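Local coordinates for surface protein VspA (Borrelia turicatae, PDB 1YJG) that probably serves as an outer-membrane surface lipoprotein antigen of a relapsing-fever spirochaete, exchanged for distinct variants to evade the host immune response, at residues K46-I51 with D106-A111. Numbering follows the deposited sequence.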
# COMPACT_ATOMS: atom_id res chain seq x y z
N LYS A 46 -19.36 4.15 -10.13
CA LYS A 46 -19.53 4.21 -8.68
C LYS A 46 -18.16 4.04 -7.98
O LYS A 46 -18.05 3.36 -6.96
CB LYS A 46 -20.53 3.14 -8.19
CG LYS A 46 -21.81 3.02 -9.02
CD LYS A 46 -22.05 1.56 -9.43
CE LYS A 46 -23.33 1.38 -10.23
NZ LYS A 46 -24.41 0.71 -9.44
N ASN A 47 -17.15 4.72 -8.51
CA ASN A 47 -15.78 4.64 -7.98
C ASN A 47 -15.36 5.63 -6.90
O ASN A 47 -14.25 5.52 -6.39
CB ASN A 47 -14.79 4.76 -9.15
CG ASN A 47 -14.92 3.64 -10.14
OD1 ASN A 47 -14.56 2.51 -9.84
ND2 ASN A 47 -15.43 3.94 -11.33
N ALA A 48 -16.22 6.57 -6.52
CA ALA A 48 -15.86 7.56 -5.50
C ALA A 48 -15.08 7.05 -4.27
O ALA A 48 -14.02 7.57 -3.95
CB ALA A 48 -17.08 8.33 -5.03
N LYS A 49 -15.61 6.03 -3.59
CA LYS A 49 -14.97 5.48 -2.38
C LYS A 49 -13.59 4.87 -2.61
O LYS A 49 -12.78 4.82 -1.68
CB LYS A 49 -15.89 4.48 -1.67
CG LYS A 49 -16.63 5.08 -0.47
CD LYS A 49 -17.48 6.27 -0.88
CE LYS A 49 -18.43 6.74 0.21
NZ LYS A 49 -19.75 7.09 -0.38
N LEU A 50 -13.35 4.37 -3.82
CA LEU A 50 -12.06 3.79 -4.16
C LEU A 50 -11.06 4.96 -4.28
O LEU A 50 -9.92 4.86 -3.82
CB LEU A 50 -12.14 2.99 -5.47
CG LEU A 50 -10.83 2.48 -6.07
CD1 LEU A 50 -10.10 1.54 -5.10
CD2 LEU A 50 -11.07 1.82 -7.42
N ILE A 51 -11.51 6.08 -4.87
CA ILE A 51 -10.64 7.24 -4.99
C ILE A 51 -10.37 7.78 -3.57
O ILE A 51 -9.28 8.28 -3.30
CB ILE A 51 -11.23 8.36 -5.87
CG1 ILE A 51 -11.81 7.81 -7.18
CG2 ILE A 51 -10.15 9.42 -6.19
CD1 ILE A 51 -10.92 6.86 -7.94
N ASP A 106 -21.79 10.76 -6.33
CA ASP A 106 -22.36 9.42 -6.18
C ASP A 106 -22.05 8.43 -7.30
O ASP A 106 -22.10 7.23 -7.08
CB ASP A 106 -23.89 9.51 -6.01
CG ASP A 106 -24.35 9.16 -4.62
OD1 ASP A 106 -25.20 8.26 -4.49
OD2 ASP A 106 -23.91 9.72 -3.59
N ASP A 107 -21.72 8.92 -8.49
CA ASP A 107 -21.43 8.02 -9.61
C ASP A 107 -20.20 8.46 -10.40
O ASP A 107 -20.33 9.03 -11.48
CB ASP A 107 -22.66 7.93 -10.52
CG ASP A 107 -22.57 6.79 -11.52
OD1 ASP A 107 -23.33 6.81 -12.52
OD2 ASP A 107 -21.78 5.84 -11.39
N VAL A 108 -19.02 8.18 -9.86
CA VAL A 108 -17.77 8.54 -10.52
C VAL A 108 -17.50 7.46 -11.56
O VAL A 108 -17.19 6.32 -11.21
CB VAL A 108 -16.59 8.63 -9.54
CG1 VAL A 108 -15.30 8.93 -10.29
CG2 VAL A 108 -16.87 9.67 -8.47
N LYS A 109 -17.64 7.83 -12.84
CA LYS A 109 -17.42 6.92 -13.95
C LYS A 109 -15.96 6.49 -14.05
O LYS A 109 -15.05 7.21 -13.63
CB LYS A 109 -17.91 7.53 -15.27
CG LYS A 109 -19.44 7.49 -15.43
CD LYS A 109 -19.91 7.71 -16.87
CE LYS A 109 -19.74 6.46 -17.75
NZ LYS A 109 -20.77 5.39 -17.49
N ASP A 110 -15.76 5.30 -14.61
CA ASP A 110 -14.44 4.68 -14.79
C ASP A 110 -13.37 5.60 -15.39
O ASP A 110 -12.26 5.67 -14.86
CB ASP A 110 -14.57 3.41 -15.66
CG ASP A 110 -15.22 2.24 -14.91
OD1 ASP A 110 -15.46 2.36 -13.69
OD2 ASP A 110 -15.54 1.17 -15.47
N ALA A 111 -13.71 6.28 -16.47
CA ALA A 111 -12.77 7.18 -17.14
C ALA A 111 -12.32 8.30 -16.22
O ALA A 111 -11.15 8.65 -16.20
CB ALA A 111 -13.39 7.75 -18.41
O HOH W 1 -19.32 6.95 -6.75
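Lys46 and Asp107 bring the backbones closest, their CA atoms 4.4 Å apart, where the turn leading into helix 48-69 meets the loop before helix 110-117. The carbonyl oxygen Val108 O accepts two bonds from Asn47. Asn47 N donates to Val108 O at 3.1 Å, in the carbonyl plane and on a lone pair. Asn47 ND2 reaches the same Val108 O at 3.0 Å, tilted 22° from that plane. Beside them the backbone N of Lys46 reaches Asp107 OD2 at 3.2 Å, in a bond more bent than that of Asn47 N. A water accepts from Ala48 N and gives a weak bond to Asp106 O.

With CG beside its own backbone N (chi1 -63°), Asn47 turns its amide toward Val108 and Asp110, and ND2 also donates to Asp110 OD1 at 2.8 Å, nearly in the amide plane and on the anti lone pair of that oxygen. Amide and carboxylate planes are turned 47° apart. Alongside these bonds, Val108 CG2 packs on Ala48 CB at 3.7 Å.

Gly32 N donates to Asn47 OD1, so both ends of the buried amide are bonded and its rotation is fixed; Asp110 OD1 also accepts from Asp45 N. The amine of Lys46 forms a salt bridge with Asp106 of the second subunit. The contact thus ties two helix starts together at one end of the helical bundle, through a satisfied asparagine, beside the dimer interface.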